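Local structure of hydrolase, haloacid dehalogenase-like family (Chlorobaculum tepidum, 2HCF) at residues S3-V7 against T164-Y168; G13-E19 against D91-L95; A52-E56 against I68-F72; L115-E121 against F139-D144. The protein is probably a magnesium-dependent hydrolase of the haloacid dehalogenase superfamily, whose substrate is not established. One frame throughout, in Å; residues are numbered along the deposited sequence.

Contact 1. Residues S3-V7 against T164-Y168; sequences SRTLV and TGANY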
loop_
_atom_site.group_PDB
_atom_site.type_symbol
_atom_site.label_atom_id
_atom_site.label_comp_id
_atom_site.label_asym_id
_atom_site.label_seq_id
_atom_site.Cartn_x
_atom_site.Cartn_y
_atom_site.Cartn_z
ATOM N N SER A 3 -0.092 25.352 -0.233
ATOM C CA SER A 3 -1.564 25.092 -0.213
ATOM C C SER A 3 -1.974 23.729 -0.830
ATOM O O SER A 3 -2.649 22.940 -0.166
ATOM C CB SER A 3 -2.322 26.241 -0.888
ATOM O OG SER A 3 -3.704 25.921 -1.000
ATOM N N ARG A 4 -1.585 23.434 -2.073
ATOM C CA ARG A 4 -1.963 22.154 -2.678
ATOM C C ARG A 4 -1.249 21.018 -1.950
ATOM O O ARG A 4 -0.023 21.058 -1.847
ATOM C CB ARG A 4 -1.620 22.106 -4.170
ATOM C CG ARG A 4 -2.583 22.899 -5.063
ATOM C CD ARG A 4 -2.416 22.554 -6.549
ATOM N NE ARG A 4 -1.433 23.395 -7.238
ATOM C CZ ARG A 4 -1.016 23.205 -8.497
ATOM N NH1 ARG A 4 -1.475 22.194 -9.223
ATOM N NH2 ARG A 4 -0.121 24.026 -9.038
ATOM N N THR A 5 -2.018 20.032 -1.449
ATOM C CA THR A 5 -1.479 18.884 -0.678
ATOM C C THR A 5 -1.611 17.541 -1.403
ATOM O O THR A 5 -2.644 17.243 -2.001
ATOM C CB THR A 5 -2.169 18.781 0.670
ATOM O OG1 THR A 5 -1.827 19.941 1.435
ATOM C CG2 THR A 5 -1.715 17.547 1.453
ATOM N N LEU A 6 -0.534 16.761 -1.328
ATOM C CA LEU A 6 -0.435 15.434 -1.920
ATOM C C LEU A 6 -0.577 14.421 -0.781
ATOM O O LEU A 6 0.224 14.417 0.162
ATOM C CB LEU A 6 0.918 15.252 -2.638
ATOM C CG LEU A 6 1.218 13.838 -3.165
ATOM C CD1 LEU A 6 0.152 13.406 -4.127
ATOM C CD2 LEU A 6 2.559 13.682 -3.827
ATOM N N VAL A 7 -1.604 13.586 -0.871
ATOM C CA VAL A 7 -1.873 12.613 0.154
ATOM C C VAL A 7 -1.831 11.179 -0.416
ATOM O O VAL A 7 -2.665 10.796 -1.242
ATOM C CB VAL A 7 -3.252 12.873 0.807
ATOM C CG1 VAL A 7 -3.409 11.999 2.036
ATOM C CG2 VAL A 7 -3.397 14.342 1.182
ATOM N N THR A 164 -0.272 17.454 -12.130
ATOM C CA THR A 164 -0.850 18.712 -11.682
ATOM C C THR A 164 0.018 19.937 -12.006
ATOM O O THR A 164 -0.476 21.059 -12.005
ATOM C CB THR A 164 -1.087 18.714 -10.159
ATOM O OG1 THR A 164 0.166 18.604 -9.480
ATOM C CG2 THR A 164 -2.006 17.589 -9.712
ATOM N N GLY A 165 1.307 19.729 -12.264
ATOM C CA GLY A 165 2.257 20.833 -12.353
ATOM C C GLY A 165 2.621 21.413 -11.000
ATOM O O GLY A 165 3.339 22.405 -10.908
ATOM N N ALA A 166 2.122 20.799 -9.929
ATOM C CA ALA A 166 2.429 21.250 -8.577
ATOM C C ALA A 166 3.801 20.755 -8.167
ATOM O O ALA A 166 4.099 19.583 -8.301
ATOM C CB ALA A 166 1.357 20.723 -7.593
ATOM N N ASN A 167 4.624 21.636 -7.625
ATOM C CA ASN A 167 5.914 21.235 -7.083
ATOM C C ASN A 167 5.757 21.102 -5.579
ATOM O O ASN A 167 6.076 22.034 -4.839
ATOM C CB ASN A 167 6.984 22.280 -7.441
ATOM C CG ASN A 167 8.397 21.850 -7.038
ATOM O OD1 ASN A 167 8.967 20.906 -7.603
ATOM N ND2 ASN A 167 8.969 22.557 -6.057
ATOM N N TYR A 168 5.231 19.964 -5.125
ATOM C CA TYR A 168 4.913 19.779 -3.699
ATOM C C TYR A 168 6.168 19.876 -2.880
ATOM O O TYR A 168 7.147 19.208 -3.192
ATOM C CB TYR A 168 4.254 18.416 -3.451
ATOM C CG TYR A 168 2.940 18.284 -4.168
ATOM C CD1 TYR A 168 1.782 18.808 -3.631
ATOM C CD2 TYR A 168 2.871 17.660 -5.401
ATOM C CE1 TYR A 168 0.572 18.719 -4.310
ATOM C CE2 TYR A 168 1.677 17.559 -6.084
ATOM C CZ TYR A 168 0.534 18.081 -5.541
ATOM O OH TYR A 168 -0.650 17.957 -6.239
HETATM O O HOH W 1 0.308 23.911 -11.915
HETATM O O HOH W 2 -2.524 18.623 -4.802
#
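Tyr168 lays its ring against the start of strand 5-9, with Leu6 CB seated over the middle of one face, 3.8 Å from the ring centroid and 10° off the normal, a CH-pi contact. Ala166 CB lies on the opposite face, displaced toward the rim, so the ring is sandwiched between strand and loop. At the ring's edge sits the carbonyl of Arg4, whose O is 3.4 Å from Tyr168 CD1. The phenol oxygen is bridged by a water to Thr5 O.

Ala166 CB serves a second flat group as well: it stands over the centre of the Arg4 guanidinium, 3.6 Å from CZ. A bend at chi3 (-90°) turns the end of the arginine across this methyl. In the guanidinium plane, Arg4 NH1 gives a hydrogen bond of 3.2 Å to Thr164 O, reaching that oxygen from above its carbonyl plane, and a water joins NH2 to the same oxygen. Thr164 OG1 accepts from Ala166 N at 3.0 Å, an ST turn that shapes the loop as it leaves helix 152-164. The arrangement belongs to a Rossmann-like alpha/beta fold: the connection from helix 152-164 to strand 173-177 packs against the start of the central strand 5-9.

Contact 2. Residues G13-E19 against D91-L95; sequences GTLLKVE and DITLL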
loop_
_atom_site.group_PDB
_atom_site.type_symbol
_atom_site.label_atom_id
_atom_site.label_comp_id
_atom_site.label_asym_id
_atom_site.label_seq_id
_atom_site.Cartn_x
_atom_site.Cartn_y
_atom_site.Cartn_z
ATOM N N GLY A 13 -4.199 -2.952 5.889
ATOM C CA GLY A 13 -4.048 -2.506 7.293
ATOM C C GLY A 13 -4.188 -1.001 7.526
ATOM O O GLY A 13 -3.966 -0.541 8.652
ATOM N N THR A 14 -4.534 -0.252 6.463
ATOM C CA THR A 14 -4.742 1.184 6.472
ATOM C C THR A 14 -6.133 1.540 5.943
ATOM O O THR A 14 -6.927 2.192 6.633
ATOM C CB THR A 14 -3.681 1.889 5.620
ATOM O OG1 THR A 14 -2.364 1.582 6.122
ATOM C CG2 THR A 14 -3.863 3.395 5.630
ATOM N N LEU A 15 -6.424 1.116 4.723
ATOM C CA LEU A 15 -7.795 1.303 4.177
ATOM C C LEU A 15 -8.683 0.093 4.377
ATOM O O LEU A 15 -9.890 0.216 4.555
ATOM C CB LEU A 15 -7.718 1.613 2.690
ATOM C CG LEU A 15 -6.901 2.845 2.282
ATOM C CD1 LEU A 15 -6.815 2.915 0.740
ATOM C CD2 LEU A 15 -7.555 4.093 2.839
ATOM N N LEU A 16 -8.099 -1.083 4.275
ATOM C CA LEU A 16 -8.870 -2.311 4.332
ATOM C C LEU A 16 -7.977 -3.460 4.741
ATOM O O LEU A 16 -6.738 -3.297 4.841
ATOM C CB LEU A 16 -9.528 -2.590 2.976
ATOM C CG LEU A 16 -8.609 -2.693 1.723
ATOM C CD1 LEU A 16 -7.923 -4.059 1.590
ATOM C CD2 LEU A 16 -9.470 -2.439 0.459
ATOM N N LYS A 17 -8.633 -4.594 5.008
ATOM C CA LYS A 17 -7.989 -5.887 5.220
ATOM C C LYS A 17 -8.637 -6.931 4.362
ATOM O O LYS A 17 -9.810 -6.804 3.986
ATOM C CB LYS A 17 -8.086 -6.334 6.669
ATOM C CG LYS A 17 -7.226 -5.467 7.575
ATOM C CD LYS A 17 -7.291 -5.899 9.005
ATOM C CE LYS A 17 -6.434 -4.941 9.847
ATOM N NZ LYS A 17 -6.460 -5.247 11.301
ATOM N N VAL A 18 -7.838 -7.953 4.043
ATOM C CA VAL A 18 -8.280 -9.065 3.222
ATOM C C VAL A 18 -8.222 -10.340 4.016
ATOM O O VAL A 18 -7.353 -10.511 4.858
ATOM C CB VAL A 18 -7.408 -9.252 1.969
ATOM C CG1 VAL A 18 -8.115 -10.230 0.973
ATOM C CG2 VAL A 18 -7.181 -7.908 1.284
ATOM N N GLU A 19 -9.127 -11.245 3.673
ATOM C CA GLU A 19 -9.225 -12.552 4.292
ATOM C C GLU A 19 -7.969 -13.395 3.960
ATOM O O GLU A 19 -7.241 -13.066 3.044
ATOM C CB GLU A 19 -10.554 -13.156 3.808
ATOM C CG GLU A 19 -10.918 -14.449 4.320
ATOM C CD GLU A 19 -11.094 -14.498 5.797
ATOM O OE1 GLU A 19 -12.127 -14.010 6.307
ATOM O OE2 GLU A 19 -10.214 -15.094 6.427
ATOM N N ASP A 91 -14.550 -11.101 1.305
ATOM C CA ASP A 91 -13.147 -11.244 1.701
ATOM C C ASP A 91 -12.512 -9.923 2.152
ATOM O O ASP A 91 -11.448 -9.943 2.750
ATOM C CB ASP A 91 -12.326 -11.845 0.545
ATOM C CG ASP A 91 -12.760 -13.263 0.188
ATOM O OD1 ASP A 91 -13.055 -14.052 1.116
ATOM O OD2 ASP A 91 -12.792 -13.605 -1.014
ATOM N N ILE A 92 -13.165 -8.787 1.874
ATOM C CA ILE A 92 -12.593 -7.458 2.140
ATOM C C ILE A 92 -13.356 -6.811 3.293
ATOM O O ILE A 92 -14.589 -6.787 3.324
ATOM C CB ILE A 92 -12.643 -6.499 0.859
ATOM C CG1 ILE A 92 -12.056 -7.173 -0.389
ATOM C CG2 ILE A 92 -11.928 -5.177 1.115
ATOM C CD1 ILE A 92 -10.585 -7.585 -0.300
ATOM N N THR A 93 -12.619 -6.274 4.238
ATOM C CA THR A 93 -13.172 -5.531 5.343
ATOM C C THR A 93 -12.643 -4.105 5.237
ATOM O O THR A 93 -11.458 -3.893 5.350
ATOM C CB THR A 93 -12.662 -6.148 6.653
ATOM O OG1 THR A 93 -13.221 -7.458 6.774
ATOM C CG2 THR A 93 -13.026 -5.304 7.870
ATOM N N LEU A 94 -13.532 -3.149 4.989
ATOM C CA LEU A 94 -13.167 -1.736 5.029
ATOM C C LEU A 94 -12.933 -1.291 6.494
ATOM O O LEU A 94 -13.726 -1.602 7.373
ATOM C CB LEU A 94 -14.282 -0.932 4.340
ATOM C CG LEU A 94 -13.865 0.340 3.594
ATOM C CD1 LEU A 94 -13.120 -0.015 2.330
ATOM C CD2 LEU A 94 -15.045 1.205 3.262
ATOM N N LEU A 95 -11.823 -0.607 6.776
ATOM C CA LEU A 95 -11.511 -0.211 8.145
ATOM C C LEU A 95 -12.335 0.990 8.595
ATOM O O LEU A 95 -13.034 1.609 7.771
ATOM C CB LEU A 95 -10.017 0.022 8.262
ATOM C CG LEU A 95 -9.247 -1.255 7.969
ATOM C CD1 LEU A 95 -7.746 -1.040 8.182
ATOM C CD2 LEU A 95 -9.729 -2.412 8.852
HETATM O O HOH W 3 -11.596 -9.203 5.371
#
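Leu16, Lys17 and Val18 pair with Leu94, Thr93 and Ile92 as two short antiparallel strands whose axes run 4.7 Å apart. Backbone hydrogen bonds carry the pairing. Lys17 and Thr93 form the hydrogen-bonded pair, with Lys17 N to Thr93 O and Thr93 N to Lys17 O both 2.9 Å. Beyond one end Leu95 N gives a nearly straight bond to Leu15 O (3.1 Å, 178°), and beyond the other Glu19 N reaches Asp91 O at 2.8 Å with a more bent geometry (138°). Three CA-H...O contacts fill in between, from Leu16, Val18 and Ile92.

One water donates to Lys17 O and Asp91 O and also meets Thr93 OG1, bridging the strands beside their hydrogen-bonded pair. Asp91 OD2 accepts from Arg88 N, while OD1 lies against Glu19 CB.

Apolar contacts gather on the face shared by Leu16, Val18, Ile92 and Leu94. Ile92 splits its branches: CG2 meets Leu16 CD2 at 3.7 Å, while CD1 lies 3.8 Å from Val18 CG2, those two side chains running side by side in the same direction. Leu128 of helix 121-129 also packs on Leu16. Leu95 instead sends CD1 back to Gly13 C, at 3.6 Å, and crosses Lys17 at about a right angle.

Thr14, in the loop before strand 16-18 and last in the DxDx(T/V) pattern, hydrogen-bonds the magnesium ligand Asp10. The two strands match the flap of HAD enzymes with a C1-type cap: the helical cap is inserted between them, so they probably link cap and core.

Contact 3. Residues A52-E56 against I68-F72; sequences AIIYE and IADKF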
loop_
_atom_site.group_PDB
_atom_site.type_symbol
_atom_site.label_atom_id
_atom_site.label_comp_id
_atom_site.label_asym_id
_atom_site.label_seq_id
_atom_site.Cartn_x
_atom_site.Cartn_y
_atom_site.Cartn_z
ATOM N N ALA A 52 9.104 -8.372 -3.410
ATOM C CA ALA A 52 10.086 -8.741 -2.408
ATOM C C ALA A 52 9.602 -9.991 -1.631
ATOM O O ALA A 52 10.404 -10.843 -1.234
ATOM C CB ALA A 52 10.311 -7.582 -1.476
ATOM N N ILE A 53 8.296 -10.113 -1.457
ATOM C CA ILE A 53 7.722 -11.284 -0.805
ATOM C C ILE A 53 7.991 -12.533 -1.654
ATOM O O ILE A 53 8.340 -13.565 -1.112
ATOM C CB ILE A 53 6.198 -11.121 -0.581
ATOM C CG1 ILE A 53 5.933 -9.993 0.434
ATOM C CG2 ILE A 53 5.607 -12.437 -0.072
ATOM C CD1 ILE A 53 4.437 -9.576 0.495
ATOM N N ILE A 54 7.846 -12.416 -2.978
ATOM C CA ILE A 54 8.094 -13.531 -3.898
ATOM C C ILE A 54 9.527 -13.966 -3.794
ATOM O O ILE A 54 9.784 -15.152 -3.661
ATOM C CB ILE A 54 7.699 -13.186 -5.346
ATOM C CG1 ILE A 54 6.175 -13.021 -5.410
ATOM C CG2 ILE A 54 8.208 -14.242 -6.340
ATOM C CD1 ILE A 54 5.618 -12.489 -6.749
ATOM N N TYR A 55 10.460 -13.014 -3.822
ATOM C CA TYR A 55 11.886 -13.357 -3.695
ATOM C C TYR A 55 12.205 -13.995 -2.349
ATOM O O TYR A 55 12.978 -14.955 -2.298
ATOM C CB TYR A 55 12.815 -12.143 -3.974
ATOM C CG TYR A 55 13.054 -11.878 -5.463
ATOM C CD1 TYR A 55 14.074 -12.521 -6.161
ATOM C CD2 TYR A 55 12.250 -10.992 -6.171
ATOM C CE1 TYR A 55 14.272 -12.290 -7.521
ATOM C CE2 TYR A 55 12.448 -10.744 -7.518
ATOM C CZ TYR A 55 13.451 -11.409 -8.194
ATOM O OH TYR A 55 13.614 -11.151 -9.539
ATOM N N GLU A 56 11.618 -13.487 -1.276
ATOM C CA GLU A 56 11.911 -13.980 0.059
ATOM C C GLU A 56 11.444 -15.416 0.237
ATOM O O GLU A 56 12.240 -16.273 0.534
ATOM C CB GLU A 56 11.347 -13.072 1.159
ATOM C CG GLU A 56 11.744 -13.572 2.568
ATOM C CD GLU A 56 11.549 -12.545 3.685
ATOM O OE1 GLU A 56 11.161 -11.379 3.412
ATOM O OE2 GLU A 56 11.798 -12.917 4.855
ATOM N N ILE A 68 14.534 -17.212 -9.684
ATOM C CA ILE A 68 13.270 -16.581 -9.354
ATOM C C ILE A 68 12.926 -15.550 -10.435
ATOM O O ILE A 68 11.815 -15.541 -10.945
ATOM C CB ILE A 68 13.319 -15.914 -7.979
ATOM C CG1 ILE A 68 13.569 -16.972 -6.896
ATOM C CG2 ILE A 68 11.989 -15.138 -7.700
ATOM C CD1 ILE A 68 14.163 -16.419 -5.637
ATOM N N ALA A 69 13.897 -14.702 -10.775
ATOM C CA ALA A 69 13.727 -13.640 -11.784
ATOM C C ALA A 69 13.250 -14.157 -13.131
ATOM O O ALA A 69 12.413 -13.526 -13.792
ATOM C CB ALA A 69 15.041 -12.896 -11.972
ATOM N N ASP A 70 13.763 -15.313 -13.535
ATOM C CA ASP A 70 13.414 -15.896 -14.821
ATOM C C ASP A 70 11.917 -16.115 -15.031
ATOM O O ASP A 70 11.443 -16.033 -16.163
ATOM C CB ASP A 70 14.127 -17.235 -15.028
ATOM C CG ASP A 70 13.999 -17.739 -16.457
ATOM O OD1 ASP A 70 14.395 -17.013 -17.386
ATOM O OD2 ASP A 70 13.503 -18.854 -16.667
ATOM N N LYS A 71 11.188 -16.454 -13.972
ATOM C CA LYS A 71 9.750 -16.691 -14.082
ATOM C C LYS A 71 8.917 -15.691 -13.279
ATOM O O LYS A 71 7.734 -15.884 -13.097
ATOM C CB LYS A 71 9.405 -18.097 -13.622
ATOM C CG LYS A 71 10.078 -19.229 -14.405
ATOM C CD LYS A 71 9.471 -20.561 -13.936
ATOM C CE LYS A 71 10.088 -21.779 -14.577
ATOM N NZ LYS A 71 9.766 -23.081 -13.810
ATOM N N PHE A 72 9.545 -14.624 -12.814
ATOM C CA PHE A 72 8.876 -13.654 -11.940
ATOM C C PHE A 72 7.622 -13.068 -12.591
ATOM O O PHE A 72 6.542 -13.071 -11.987
ATOM C CB PHE A 72 9.844 -12.531 -11.522
ATOM C CG PHE A 72 9.224 -11.512 -10.621
ATOM C CD1 PHE A 72 8.500 -10.445 -11.157
ATOM C CD2 PHE A 72 9.328 -11.619 -9.248
ATOM C CE1 PHE A 72 7.918 -9.481 -10.347
ATOM C CE2 PHE A 72 8.725 -10.662 -8.432
ATOM C CZ PHE A 72 8.031 -9.582 -9.003
#
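The ring of Tyr55 carries Ile68 on one face: CG2 sits 3.8 Å from the ring centroid, 20° off the normal and offset toward the CD1-CE1 side, a CH-pi contact. Beyond the far end of the ring the phenol oxygen rests against Ala69, with Tyr55 OH 3.3 Å from Ala69 CB. Phe72 approaches the CE2 side obliquely. The two aromatic planes are only 22° apart, yet the rings are slid past each other until they barely overlap, their centroids 5.6 Å apart; the touch is made by Tyr55 CE2 and Phe72 CD2, at 3.7 Å.

Ile54 fills the next position. Its CD1 meets Phe72 CE2 at 4.0 Å, again obliquely to the ring, and its CG2 reaches Ile68 CG2 at 4.1 Å. A chi1 of -180° swings the Phe72 ring away from its own backbone N and across to helix 50-59, where it lies beside Ile54 and Tyr55. The helix segments lie 10.9 Å apart at their axes, a spacing wide enough for these large side chains to mesh between them. Leu147, outside the contact, also touches Tyr55.

No hydrogen bond joins the two segments. In the helical cap they therefore meet by apolar packing, with a methyl on the Tyr55 face and a slid-apart aromatic contact, while Arg65, from the same helix as Phe72, adds a cation-pi interaction with Tyr55.

Contact 4. Residues L115-E121 against F139-D144; sequences LLTGNFE and FGAFAD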
loop_
_atom_site.group_PDB
_atom_site.type_symbol
_atom_site.label_atom_id
_atom_site.label_comp_id
_atom_site.label_asym_id
_atom_site.label_seq_id
_atom_site.Cartn_x
_atom_site.Cartn_y
_atom_site.Cartn_z
ATOM N N LEU A 115 -2.124 6.414 -4.322
ATOM C CA LEU A 115 -1.811 5.210 -3.605
ATOM C C LEU A 115 -0.321 5.079 -3.565
ATOM O O LEU A 115 0.331 5.408 -4.546
ATOM C CB LEU A 115 -2.365 4.019 -4.338
ATOM C CG LEU A 115 -3.901 4.003 -4.358
ATOM C CD1 LEU A 115 -4.353 3.028 -5.364
ATOM C CD2 LEU A 115 -4.457 3.614 -2.971
ATOM N N LEU A 116 0.209 4.594 -2.451
ATOM C CA LEU A 116 1.596 4.186 -2.332
ATOM C C LEU A 116 1.557 2.877 -1.558
ATOM O O LEU A 116 1.303 2.896 -0.333
ATOM C CB LEU A 116 2.428 5.222 -1.568
ATOM C CG LEU A 116 3.935 5.078 -1.758
ATOM C CD1 LEU A 116 4.653 6.353 -1.412
ATOM C CD2 LEU A 116 4.518 3.936 -0.934
ATOM N N THR A 117 1.737 1.759 -2.283
ATOM C CA THR A 117 1.397 0.450 -1.760
ATOM C C THR A 117 2.334 -0.675 -2.156
ATOM O O THR A 117 3.001 -0.598 -3.193
ATOM C CB THR A 117 -0.054 0.120 -2.174
ATOM O OG1 THR A 117 -0.387 -1.208 -1.791
ATOM C CG2 THR A 117 -0.253 0.340 -3.650
ATOM N N GLY A 118 2.383 -1.716 -1.314
ATOM C CA GLY A 118 3.167 -2.931 -1.599
ATOM C C GLY A 118 2.452 -3.860 -2.568
ATOM O O GLY A 118 3.037 -4.826 -3.061
ATOM N N ASN A 119 1.166 -3.615 -2.820
ATOM C CA ASN A 119 0.437 -4.382 -3.823
ATOM C C ASN A 119 0.914 -4.073 -5.260
ATOM O O ASN A 119 1.236 -2.920 -5.586
ATOM C CB ASN A 119 -1.073 -4.060 -3.758
ATOM C CG ASN A 119 -1.764 -4.615 -2.519
ATOM O OD1 ASN A 119 -2.163 -5.792 -2.504
ATOM N ND2 ASN A 119 -1.997 -3.747 -1.509
ATOM N N PHE A 120 0.940 -5.100 -6.122
ATOM C CA PHE A 120 0.914 -4.888 -7.553
ATOM C C PHE A 120 -0.355 -4.068 -7.805
ATOM O O PHE A 120 -1.357 -4.215 -7.093
ATOM C CB PHE A 120 0.838 -6.216 -8.340
ATOM C CG PHE A 120 2.042 -7.122 -8.167
ATOM C CD1 PHE A 120 3.319 -6.685 -8.496
ATOM C CD2 PHE A 120 1.884 -8.435 -7.728
ATOM C CE1 PHE A 120 4.439 -7.535 -8.336
ATOM C CE2 PHE A 120 2.978 -9.271 -7.587
ATOM C CZ PHE A 120 4.258 -8.816 -7.881
ATOM N N GLU A 121 -0.310 -3.175 -8.785
ATOM C CA GLU A 121 -1.448 -2.306 -9.062
ATOM C C GLU A 121 -2.716 -3.079 -9.345
ATOM O O GLU A 121 -3.773 -2.693 -8.852
ATOM C CB GLU A 121 -1.200 -1.375 -10.251
ATOM C CG GLU A 121 -2.365 -0.393 -10.513
ATOM C CD GLU A 121 -2.030 0.759 -11.504
ATOM O OE1 GLU A 121 -0.934 0.776 -12.118
ATOM O OE2 GLU A 121 -2.868 1.664 -11.639
ATOM N N PHE A 139 -4.021 7.788 -9.399
ATOM C CA PHE A 139 -2.686 7.320 -9.738
ATOM C C PHE A 139 -2.064 6.721 -8.500
ATOM O O PHE A 139 -2.648 6.813 -7.414
ATOM C CB PHE A 139 -1.795 8.488 -10.235
ATOM C CG PHE A 139 -1.208 9.310 -9.129
ATOM C CD1 PHE A 139 -2.008 10.098 -8.351
ATOM C CD2 PHE A 139 0.143 9.243 -8.826
ATOM C CE1 PHE A 139 -1.492 10.827 -7.304
ATOM C CE2 PHE A 139 0.660 9.972 -7.772
ATOM C CZ PHE A 139 -0.136 10.757 -7.026
ATOM N N GLY A 140 -0.855 6.162 -8.615
ATOM C CA GLY A 140 -0.116 5.761 -7.424
ATOM C C GLY A 140 1.274 5.256 -7.760
ATOM O O GLY A 140 1.700 5.366 -8.917
ATOM N N ALA A 141 2.028 4.803 -6.747
ATOM C CA ALA A 141 3.177 3.995 -6.969
ATOM C C ALA A 141 2.912 2.633 -6.320
ATOM O O ALA A 141 2.308 2.555 -5.219
ATOM C CB ALA A 141 4.425 4.646 -6.388
ATOM N N PHE A 142 3.354 1.572 -7.010
ATOM C CA PHE A 142 2.982 0.180 -6.715
ATOM C C PHE A 142 4.161 -0.793 -6.782
ATOM O O PHE A 142 5.305 -0.423 -7.146
ATOM C CB PHE A 142 1.909 -0.281 -7.698
ATOM C CG PHE A 142 0.748 0.665 -7.848
ATOM C CD1 PHE A 142 -0.372 0.532 -7.050
ATOM C CD2 PHE A 142 0.755 1.664 -8.827
ATOM C CE1 PHE A 142 -1.474 1.416 -7.199
ATOM C CE2 PHE A 142 -0.360 2.543 -8.986
ATOM C CZ PHE A 142 -1.442 2.416 -8.148
ATOM N N ALA A 143 3.900 -2.065 -6.462
ATOM C CA ALA A 143 4.948 -3.106 -6.539
ATOM C C ALA A 143 5.417 -3.372 -7.969
ATOM O O ALA A 143 6.467 -3.981 -8.184
ATOM C CB ALA A 143 4.505 -4.406 -5.886
ATOM N N ASP A 144 4.657 -2.920 -8.953
ATOM C CA ASP A 144 5.158 -2.955 -10.329
ATOM C C ASP A 144 6.391 -2.078 -10.520
ATOM O O ASP A 144 7.175 -2.289 -11.444
ATOM C CB ASP A 144 4.072 -2.547 -11.288
ATOM C CG ASP A 144 2.742 -3.156 -10.919
ATOM O OD1 ASP A 144 2.144 -2.638 -9.970
ATOM O OD2 ASP A 144 2.294 -4.139 -11.550
#
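A carboxylate stacks flat against a phenylalanine: the acid group of Glu121 lies with its plane only 8° from the Phe142 ring, CD 3.5 Å from Phe142 CE2. The methylene before it does much of the packing, as Glu121 CG sits over the ring centre, 3.8 Å from the centroid. The chain gets there by leaving the backbone with CG anti to N (chi1 -177°) and staying extended. A salt bridge from Glu121 OE2 to Arg125 probably offsets the charge placed on the ring. Leu115 CD1 meets the edge of Phe142 at CE1; Thr117 CG2 approaches obliquely, 3.4 Å from Phe142 CD1.

The backbones run side by side as the parallel strands of a beta-alpha-beta unit, 111-116 and 140-141, joined by helix 121-129 at one edge of the Rossmann-like sheet. Leu115 N donates to Phe139 O, Ala141 N returns to Leu115 O at 2.8 Å, and Thr117 N takes Ala141 O. Past the strand ends, Ala143 N gives a nearly straight bond to Asn119 O (2.9 Å, 176°).

Thr117, just after strand 111-116 and beside Asp10, probably sits where HAD enzymes carry their motif II Ser/Thr. Its OG1 accepts from Asn119 N in an ST turn, while the Asn119 amide is held by Asp12, a magnesium ligand, and Lys127. At the start of helix 121-129, Glu121 N donates to the syn lone pair of Asp144 OD1 at 2.8 Å; Asp144 OD2 forms a salt bridge with Lys76.

Overall arrangement
From the N terminus, strand 5-9 enters the central sheet, and contact 1 closes the longest loop, meeting the chain again only after helix 152-164; the other three contacts all fall within that span. Contact 2 closes the next loop, from just after strand 5-9 to strand 92-94, and encloses contact 3, a short closure between helices 50-59 and 65-86. Contact 4 follows contact 2 in series, and none of the loops cross. Contacts 1 and 4 touch where Leu6 packs on Phe139, between the sheet and helix 152-164. Phe120 of contact 4 packs on Ile54 and Phe72 of contact 3, tying the loop after strand 111-116 to the helical cap.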